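Local coordinates for protein NAD-dependent aldehyde dehydrogenase (Burkholderia multivorans, PDB 5UJU) that probably oxidises aldehydes to the corresponding carboxylic acids, using NAD+ as the electron acceptor, at residues Phe149-Ala152 against Phe153-Gly157; Cys214-Pro217 against Thr218-Tyr222; Gly518-Phe521 against Val522-Ala526. One frame throughout, in Å; residues are numbered along the deposited sequence.

Interaction 1: Phe149-Ala152 against Phe153-Gly157; sequences FMMA and FQAGG
The rings of F149 and F153 stand one helical turn apart, and each is turned toward helix 134-145 rather than onto the other. F149 meets the ring of Y139 with planes about 35° apart, while F153 meets F135 at about 45°. Phenylalanine suits both places, because these positions follow one another along the side of the helix that packs against a neighbour; A152, small enough to lie close in, adds its methyl against V141.

On another side of the turn the flat group is the amide of Q154. Its CG lies beside the backbone N, which brings the chain back over the preceding turn, with CG 3.3 Å from M150 O. The side chain passes M150 at a slant, and NE2 ends 4.2 Å from M150 SD, a loose van der Waals contact. M150 can meet it because its chain bends at both of its outer torsions; NE2 itself has a weak hydrogen bond to E39 O. M151 and A155 make the plainest apolar pair, CG to CB at 4.0 Å, a long flexible chain beside a short methyl.

Backbone bonds hold these groups in step. F153 N gives to F149 O at 2.8 Å, Q154 N to M150 O at 3.0 Å, and A155 N to M151 O at 2.7 Å. The last, G156 N to A152 O at 2.8 Å, comes in well above the carbonyl plane, as the helix nears its end. Without side chains, G156 and G157 let the chain pass close to A152 O and F153 O. G157, the first residue to leave helical angles, stands at the N-cap position of helix 158-175: a short, largely apolar helix of two turns ending in a tight helix-to-helix junction.

Interaction 2: Cys214-Pro217 against Thr218-Tyr222; sequences CTFP and TWNGY
F216 and N220 cross at a slant, one turn apart, at the start of helix 217-230, which follows strand 191-211. The motif is the strand-to-helix turn of the Rossmann-like coenzyme domain of aldehyde dehydrogenases, and F216-P217 probably corresponds to the Phe-Pro of the family signature.

Backbone bonds close the turn. N220 N donates to F216 O at 2.9 Å, tilted out of the carbonyl plane. G221 N reaches P217 O at 3.0 Å, but the angle at hydrogen is only 126°, making this bond weak; G221 CA adds a CA-H...O contact to the same oxygen at 3.2 Å. Proline suits the opening of a helix, since its ring nitrogen has no hydrogen to give and the first turn has no acceptor waiting for one. Glycine at 221, with no side chain, lets its backbone come close over P217 O.

Apolar packing comes next. F216 and W219 lie side by side and point the same way, touching through their CB atoms at 4.0 Å. W219 carries its indole away with CG anti to the backbone N (chi1 -164°), toward H532, which it meets edge-to-face. Farther along, T218 CB sits 3.5 Å above one face of the Y222 ring, offset toward the rim, a CH group of a branched side chain filling the space beside a flat one. P217 and T218 both rest on P246 of helix 245-260; the contact is buried, its centre about 5 Å from the centre of the chain.

The amide of N220 packs against both rings. Its CG lies at the edge of the W219 ring, in plane, while the amide plane stands 81° from the F216 ring. The carbonyl end is the part turned to F216, with OD1 in close packing contact, 3.2 Å from F216 CB.

Interaction 3: Gly518-Phe521 against Val522-Ala526; sequences GGVF and VNQSA
F521 lays its ring alongside the amide of Q524, both side chains pointing the same way with planes 49° apart. The ring's CD2 lies 3.6 Å from Q524 OE1, and G519 C lies over the rim of one ring face.

That overlap is fixed by two hydrogen bonds between the same residues. F521 N gives to Q524 OE1 at 2.8 Å, almost straight at hydrogen (166°), although the donor stands 41° above the amide carbonyl plane. In return Q524 N gives to F521 O, also at 2.8 Å. Glutamine suits the place because its chain, extended beyond CG, is long enough to carry OE1 back to the N-H of the residue that starts the turn. OE1 also lies 3.3 Å from V520 CA.

N523, at the turn, sends ND2 to S342 O, while F521 meets the ring of F341 on helix 332-344. Q524 O accepts a hydrogen bond from NH1 of R560 of the second subunit, so the loop belongs to the dimer interface too.

The whole is a type I beta turn, F521 to Q524, doubly tied by its last residue, in the loop after strand 511-514.

Along the chain the contacts follow one another in the order 1, 2, 3. Interactions 1 and 2 have centres 11 Å apart and touch directly: T218 OG1 lies 2.8 Å from G156 O, a probable hydrogen bond tying the end of helix 149-156 to the start of helix 217-230, and A155 CB packs on F216 CE2. Interaction 3 lies in the loop after strand 511-514, an outermost strand of the second sheet within this chain. Its centre is 18 Å from that of interaction 2, where the indole edge of W219 packs lightly on S525, and 15 Å from interaction 1, nearest atoms about 6 Å apart. Two joined helix ends thus adjoin a loop reaching the second subunit.

Interaction 1: Phe149-Ala152 against Phe153-Gly157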
ATOM      1  N   PHE A 149     -33.548  11.155 -10.848  1.00 38.27           N
ATOM      2  CA  PHE A 149     -33.428   9.888 -11.570  1.00 32.69           C
ATOM      3  C   PHE A 149     -32.198   9.855 -12.475  1.00 31.84           C
ATOM      4  O   PHE A 149     -31.463   8.859 -12.504  1.00 35.36           O
ATOM      5  CB  PHE A 149     -34.681   9.589 -12.384  1.00 35.65           C
ATOM      6  CG  PHE A 149     -34.578   8.281 -13.141  1.00 39.19           C
ATOM      7  CD1 PHE A 149     -34.333   8.264 -14.507  1.00 40.23           C
ATOM      8  CD2 PHE A 149     -34.673   7.079 -12.467  1.00 38.27           C
ATOM      9  CE1 PHE A 149     -34.218   7.061 -15.192  1.00 45.41           C
ATOM     10  CE2 PHE A 149     -34.549   5.870 -13.144  1.00 40.64           C
ATOM     11  CZ  PHE A 149     -34.327   5.867 -14.511  1.00 40.13           C
ATOM     12  N   MET A 150     -31.970  10.918 -13.248  1.00 29.84           N
ATOM     13  CA  MET A 150     -30.863  10.886 -14.201  1.00 29.81           C
ATOM     14  C   MET A 150     -29.526  10.685 -13.495  1.00 32.43           C
ATOM     15  O   MET A 150     -28.700   9.876 -13.941  1.00 31.96           O
ATOM     16  CB  MET A 150     -30.841  12.158 -15.044  1.00 34.34           C
ATOM     17  CG  MET A 150     -29.783  12.158 -16.142  1.00 55.79           C
ATOM     18  SD  MET A 150     -30.023  10.887 -17.414  1.00 69.19           S
ATOM     19  CE  MET A 150     -31.668  11.279 -18.016  1.00 71.46           C
ATOM     20  N   MET A 151     -29.292  11.397 -12.386  1.00 31.31           N
ATOM     21  CA  MET A 151     -28.061  11.173 -11.632  1.00 37.25           C
ATOM     22  C   MET A 151     -28.063   9.805 -10.956  1.00 29.07           C
ATOM     23  O   MET A 151     -27.023   9.140 -10.868  1.00 28.99           O
ATOM     24  CB  MET A 151     -27.866  12.270 -10.588  1.00 34.74           C
ATOM     25  CG  MET A 151     -26.663  11.996  -9.684  1.00 31.09           C
ATOM     26  SD  MET A 151     -26.359  13.289  -8.455  1.00 35.36           S
ATOM     27  CE  MET A 151     -25.820  14.610  -9.531  1.00 31.08           C
ATOM     28  N   ALA A 152     -29.212   9.378 -10.444  1.00 29.97           N
ATOM     29  CA  ALA A 152     -29.272   8.060  -9.824  1.00 30.81           C
ATOM     30  C   ALA A 152     -28.875   6.981 -10.824  1.00 29.12           C
ATOM     31  O   ALA A 152     -28.103   6.076 -10.496  1.00 30.44           O
ATOM     32  CB  ALA A 152     -30.672   7.810  -9.271  1.00 25.43           C
ATOM     33  N   PHE A 153     -29.332   7.109 -12.069  1.00 31.25           N
ATOM     34  CA  PHE A 153     -28.949   6.163 -13.113  1.00 28.54           C
ATOM     35  C   PHE A 153     -27.453   6.239 -13.413  1.00 29.22           C
ATOM     36  O   PHE A 153     -26.744   5.231 -13.352  1.00 30.50           O
ATOM     37  CB  PHE A 153     -29.766   6.438 -14.377  1.00 29.08           C
ATOM     38  CG  PHE A 153     -29.460   5.498 -15.509  1.00 35.18           C
ATOM     39  CD1 PHE A 153     -30.130   4.279 -15.622  1.00 32.78           C
ATOM     40  CD2 PHE A 153     -28.502   5.825 -16.456  1.00 29.96           C
ATOM     41  CE1 PHE A 153     -29.844   3.402 -16.661  1.00 33.19           C
ATOM     42  CE2 PHE A 153     -28.211   4.953 -17.500  1.00 35.62           C
ATOM     43  CZ  PHE A 153     -28.879   3.735 -17.599  1.00 30.27           C
ATOM     44  N   GLN A 154     -26.952   7.430 -13.735  1.00 29.62           N
ATOM     45  CA  GLN A 154     -25.549   7.560 -14.120  1.00 34.77           C
ATOM     46  C   GLN A 154     -24.624   7.252 -12.952  1.00 40.89           C
ATOM     47  O   GLN A 154     -23.765   6.366 -13.040  1.00 47.67           O
ATOM     48  CB  GLN A 154     -25.280   8.959 -14.658  1.00 31.02           C
ATOM     49  CG  GLN A 154     -26.086   9.307 -15.870  1.00 37.93           C
ATOM     50  CD  GLN A 154     -25.520  10.512 -16.596  1.00 46.61           C
ATOM     51  OE1 GLN A 154     -24.740  11.281 -16.027  1.00 48.67           O
ATOM     52  NE2 GLN A 154     -25.892  10.669 -17.863  1.00 48.07           N
ATOM     53  N   ALA A 155     -24.793   7.969 -11.840  1.00 37.80           N
ATOM     54  CA  ALA A 155     -23.904   7.767 -10.701  1.00 36.31           C
ATOM     55  C   ALA A 155     -24.114   6.410 -10.044  1.00 33.64           C
ATOM     56  O   ALA A 155     -23.159   5.816  -9.534  1.00 37.97           O
ATOM     57  CB  ALA A 155     -24.095   8.893  -9.681  1.00 41.95           C
ATOM     58  N   GLY A 156     -25.343   5.894 -10.032  1.00 32.30           N
ATOM     59  CA  GLY A 156     -25.561   4.610  -9.395  1.00 28.59           C
ATOM     60  C   GLY A 156     -25.272   3.433 -10.303  1.00 29.57           C
ATOM     61  O   GLY A 156     -24.899   2.361  -9.821  1.00 30.93           O
ATOM     62  N   GLY A 157     -25.406   3.618 -11.620  1.00 26.10           N
ATOM     63  CA  GLY A 157     -25.229   2.541 -12.568  1.00 26.04           C
ATOM     64  C   GLY A 157     -23.932   2.675 -13.347  1.00 25.83           C
ATOM     65  O   GLY A 157     -22.845   2.455 -12.815  1.00 26.48           O
TER

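Interaction 2: Cys214-Pro217 against Thr218-Tyr222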
ATOM      1  N   CYS A 214     -24.172   6.639   2.514  1.00 33.05           N
ATOM      2  CA  CYS A 214     -25.608   6.879   2.349  1.00 32.18           C
ATOM      3  C   CYS A 214     -25.952   7.678   1.093  1.00 34.66           C
ATOM      4  O   CYS A 214     -27.117   7.662   0.679  1.00 37.53           O
ATOM      5  CB  CYS A 214     -26.201   7.574   3.580  1.00 41.16           C
ATOM      6  SG  CYS A 214     -25.748   9.307   3.796  1.00 47.41           S
ATOM      7  N   THR A 215     -24.983   8.366   0.476  1.00 28.36           N
ATOM      8  CA  THR A 215     -25.245   9.197  -0.699  1.00 32.94           C
ATOM      9  C   THR A 215     -24.840   8.535  -2.010  1.00 33.89           C
ATOM     10  O   THR A 215     -25.548   8.675  -3.011  1.00 39.94           O
ATOM     11  CB  THR A 215     -24.492  10.527  -0.595  1.00 33.00           C
ATOM     12  OG1 THR A 215     -23.143  10.255  -0.205  1.00 40.04           O
ATOM     13  CG2 THR A 215     -25.147  11.450   0.434  1.00 37.83           C
ATOM     14  N   PHE A 216     -23.696   7.859  -2.052  1.00 29.39           N
ATOM     15  CA  PHE A 216     -23.222   7.193  -3.269  1.00 31.81           C
ATOM     16  C   PHE A 216     -22.889   5.745  -2.946  1.00 35.32           C
ATOM     17  O   PHE A 216     -21.722   5.326  -3.006  1.00 31.47           O
ATOM     18  CB  PHE A 216     -22.018   7.923  -3.866  1.00 32.42           C
ATOM     19  CG  PHE A 216     -22.367   9.252  -4.493  1.00 37.49           C
ATOM     20  CD1 PHE A 216     -22.485  10.394  -3.717  1.00 32.32           C
ATOM     21  CD2 PHE A 216     -22.596   9.351  -5.860  1.00 37.74           C
ATOM     22  CE1 PHE A 216     -22.819  11.612  -4.293  1.00 34.80           C
ATOM     23  CE2 PHE A 216     -22.931  10.576  -6.447  1.00 39.27           C
ATOM     24  CZ  PHE A 216     -23.047  11.701  -5.656  1.00 37.51           C
ATOM     25  N   PRO A 217     -23.914   4.933  -2.657  1.00 36.23           N
ATOM     26  CA  PRO A 217     -23.647   3.558  -2.195  1.00 37.29           C
ATOM     27  C   PRO A 217     -22.879   2.717  -3.202  1.00 36.94           C
ATOM     28  O   PRO A 217     -21.928   2.017  -2.821  1.00 30.63           O
ATOM     29  CB  PRO A 217     -25.057   3.002  -1.922  1.00 35.52           C
ATOM     30  CG  PRO A 217     -25.976   3.824  -2.790  1.00 34.55           C
ATOM     31  CD  PRO A 217     -25.354   5.210  -2.808  1.00 35.16           C
ATOM     32  N   THR A 218     -23.254   2.770  -4.483  1.00 32.85           N
ATOM     33  CA  THR A 218     -22.520   1.982  -5.469  1.00 34.91           C
ATOM     34  C   THR A 218     -21.263   2.704  -5.957  1.00 25.46           C
ATOM     35  O   THR A 218     -20.212   2.078  -6.118  1.00 25.81           O
ATOM     36  CB  THR A 218     -23.432   1.621  -6.646  1.00 31.03           C
ATOM     37  OG1 THR A 218     -23.969   2.814  -7.232  1.00 30.59           O
ATOM     38  CG2 THR A 218     -24.576   0.720  -6.176  1.00 33.84           C
ATOM     39  N   TRP A 219     -21.344   4.008  -6.208  1.00 27.43           N
ATOM     40  CA  TRP A 219     -20.192   4.714  -6.767  1.00 29.38           C
ATOM     41  C   TRP A 219     -19.015   4.679  -5.807  1.00 33.54           C
ATOM     42  O   TRP A 219     -17.871   4.443  -6.218  1.00 35.41           O
ATOM     43  CB  TRP A 219     -20.559   6.155  -7.090  1.00 25.91           C
ATOM     44  CG  TRP A 219     -19.567   6.845  -8.012  1.00 36.17           C
ATOM     45  CD1 TRP A 219     -19.650   6.958  -9.373  1.00 32.91           C
ATOM     46  CD2 TRP A 219     -18.363   7.531  -7.626  1.00 36.09           C
ATOM     47  NE1 TRP A 219     -18.573   7.672  -9.858  1.00 33.58           N
ATOM     48  CE2 TRP A 219     -17.767   8.028  -8.807  1.00 33.43           C
ATOM     49  CE3 TRP A 219     -17.731   7.772  -6.398  1.00 40.35           C
ATOM     50  CZ2 TRP A 219     -16.571   8.751  -8.798  1.00 37.85           C
ATOM     51  CZ3 TRP A 219     -16.539   8.489  -6.392  1.00 43.19           C
ATOM     52  CH2 TRP A 219     -15.975   8.967  -7.584  1.00 42.11           C
ATOM     53  N   ASN A 220     -19.272   4.935  -4.522  1.00 28.90           N
ATOM     54  CA  ASN A 220     -18.221   4.815  -3.520  1.00 34.51           C
ATOM     55  C   ASN A 220     -17.984   3.374  -3.084  1.00 33.12           C
ATOM     56  O   ASN A 220     -16.859   3.035  -2.705  1.00 36.44           O
ATOM     57  CB  ASN A 220     -18.531   5.675  -2.290  1.00 33.45           C
ATOM     58  CG  ASN A 220     -18.313   7.160  -2.543  1.00 49.29           C
ATOM     59  OD1 ASN A 220     -19.214   7.974  -2.370  1.00 56.86           O
ATOM     60  ND2 ASN A 220     -17.100   7.513  -2.944  1.00 51.17           N
ATOM     61  N   GLY A 221     -19.009   2.523  -3.102  1.00 31.25           N
ATOM     62  CA  GLY A 221     -18.830   1.164  -2.618  1.00 27.21           C
ATOM     63  C   GLY A 221     -18.171   0.219  -3.608  1.00 30.29           C
ATOM     64  O   GLY A 221     -17.390  -0.655  -3.212  1.00 31.97           O
ATOM     65  N   TYR A 222     -18.468   0.386  -4.899  1.00 25.92           N
ATOM     66  CA  TYR A 222     -17.962  -0.562  -5.894  1.00 25.76           C
ATOM     67  C   TYR A 222     -16.446  -0.653  -5.966  1.00 25.83           C
ATOM     68  O   TYR A 222     -15.943  -1.778  -6.140  1.00 27.44           O
ATOM     69  CB  TYR A 222     -18.499  -0.233  -7.291  1.00 23.18           C
ATOM     70  CG  TYR A 222     -19.899  -0.710  -7.538  1.00 23.26           C
ATOM     71  CD1 TYR A 222     -20.671  -1.231  -6.510  1.00 23.22           C
ATOM     72  CD2 TYR A 222     -20.458  -0.625  -8.802  1.00 24.44           C
ATOM     73  CE1 TYR A 222     -21.985  -1.658  -6.746  1.00 23.85           C
ATOM     74  CE2 TYR A 222     -21.741  -1.046  -9.040  1.00 23.55           C
ATOM     75  CZ  TYR A 222     -22.496  -1.568  -8.018  1.00 24.75           C
ATOM     76  OH  TYR A 222     -23.776  -1.987  -8.280  1.00 24.97           O
TER

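Interaction 3: Gly518-Phe521 against Val522-Ala526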
ATOM      1  N   GLY A 518     -18.025  26.105 -18.710  1.00 41.55           N
ATOM      2  CA  GLY A 518     -18.922  25.419 -19.624  1.00 42.94           C
ATOM      3  C   GLY A 518     -19.676  24.248 -19.015  1.00 45.93           C
ATOM      4  O   GLY A 518     -20.280  24.370 -17.943  1.00 42.96           O
ATOM      5  N   GLY A 519     -19.658  23.105 -19.698  1.00 44.73           N
ATOM      6  CA  GLY A 519     -20.460  21.966 -19.308  1.00 41.67           C
ATOM      7  C   GLY A 519     -19.808  20.952 -18.403  1.00 44.25           C
ATOM      8  O   GLY A 519     -20.441  19.941 -18.077  1.00 46.25           O
ATOM      9  N   VAL A 520     -18.572  21.174 -17.970  1.00 38.98           N
ATOM     10  CA  VAL A 520     -17.905  20.298 -17.013  1.00 44.15           C
ATOM     11  C   VAL A 520     -17.874  21.014 -15.667  1.00 43.20           C
ATOM     12  O   VAL A 520     -17.494  22.190 -15.590  1.00 36.89           O
ATOM     13  CB  VAL A 520     -16.488  19.913 -17.481  1.00 43.40           C
ATOM     14  CG1 VAL A 520     -15.742  19.169 -16.382  1.00 38.74           C
ATOM     15  CG2 VAL A 520     -16.554  19.060 -18.746  1.00 39.15           C
ATOM     16  N   PHE A 521     -18.302  20.321 -14.615  1.00 44.86           N
ATOM     17  CA  PHE A 521     -18.395  20.904 -13.286  1.00 43.17           C
ATOM     18  C   PHE A 521     -17.401  20.241 -12.345  1.00 38.50           C
ATOM     19  O   PHE A 521     -17.079  19.054 -12.489  1.00 33.96           O
ATOM     20  CB  PHE A 521     -19.815  20.775 -12.727  1.00 38.35           C
ATOM     21  CG  PHE A 521     -20.863  21.243 -13.683  1.00 43.72           C
ATOM     22  CD1 PHE A 521     -21.044  22.604 -13.913  1.00 39.84           C
ATOM     23  CD2 PHE A 521     -21.644  20.331 -14.384  1.00 45.39           C
ATOM     24  CE1 PHE A 521     -21.993  23.050 -14.808  1.00 37.87           C
ATOM     25  CE2 PHE A 521     -22.598  20.769 -15.285  1.00 47.75           C
ATOM     26  CZ  PHE A 521     -22.778  22.140 -15.496  1.00 39.56           C
ATOM     27  N   VAL A 522     -16.905  21.036 -11.386  1.00 29.35           N
ATOM     28  CA  VAL A 522     -15.914  20.519 -10.447  1.00 34.74           C
ATOM     29  C   VAL A 522     -16.439  19.276  -9.740  1.00 33.37           C
ATOM     30  O   VAL A 522     -15.654  18.403  -9.354  1.00 34.52           O
ATOM     31  CB  VAL A 522     -15.489  21.615  -9.444  1.00 38.90           C
ATOM     32  CG1 VAL A 522     -16.619  21.935  -8.465  1.00 39.23           C
ATOM     33  CG2 VAL A 522     -14.205  21.201  -8.719  1.00 32.13           C
ATOM     34  N   ASN A 523     -17.771  19.142  -9.608  1.00 32.86           N
ATOM     35  CA  ASN A 523     -18.326  17.952  -8.969  1.00 26.04           C
ATOM     36  C   ASN A 523     -17.989  16.687  -9.746  1.00 33.95           C
ATOM     37  O   ASN A 523     -17.921  15.607  -9.154  1.00 34.26           O
ATOM     38  CB  ASN A 523     -19.853  18.021  -8.843  1.00 29.77           C
ATOM     39  CG  ASN A 523     -20.353  19.386  -8.404  1.00 38.52           C
ATOM     40  OD1 ASN A 523     -19.898  20.411  -8.901  1.00 38.61           O
ATOM     41  ND2 ASN A 523     -21.307  19.396  -7.473  1.00 34.28           N
ATOM     42  N   GLN A 524     -17.780  16.794 -11.057  1.00 36.23           N
ATOM     43  CA  GLN A 524     -17.721  15.625 -11.926  1.00 39.66           C
ATOM     44  C   GLN A 524     -16.312  15.049 -12.022  1.00 39.73           C
ATOM     45  O   GLN A 524     -15.313  15.775 -11.989  1.00 39.38           O
ATOM     46  CB  GLN A 524     -18.210  15.980 -13.328  1.00 46.19           C
ATOM     47  CG  GLN A 524     -19.652  16.434 -13.376  1.00 49.25           C
ATOM     48  CD  GLN A 524     -20.038  16.991 -14.729  1.00 45.77           C
ATOM     49  OE1 GLN A 524     -19.298  17.771 -15.332  1.00 44.31           O
ATOM     50  NE2 GLN A 524     -21.192  16.566 -15.229  1.00 45.62           N
ATOM     51  N   SER A 525     -16.243  13.720 -12.143  1.00 34.42           N
ATOM     52  CA  SER A 525     -14.975  13.066 -12.432  1.00 44.80           C
ATOM     53  C   SER A 525     -15.252  11.824 -13.268  1.00 43.90           C
ATOM     54  O   SER A 525     -16.259  11.136 -13.068  1.00 45.83           O
ATOM     55  CB  SER A 525     -14.190  12.704 -11.155  1.00 49.18           C
ATOM     56  OG  SER A 525     -14.739  11.591 -10.467  1.00 51.19           O
ATOM     57  N   ALA A 526     -14.342  11.535 -14.189  1.00 33.31           N
ATOM     58  CA  ALA A 526     -14.479  10.414 -15.108  1.00 37.50           C
ATOM     59  C   ALA A 526     -13.490   9.325 -14.729  1.00 37.22           C
ATOM     60  O   ALA A 526     -12.298   9.603 -14.533  1.00 36.17           O
ATOM     61  CB  ALA A 526     -14.251  10.852 -16.556  1.00 35.40           C
TER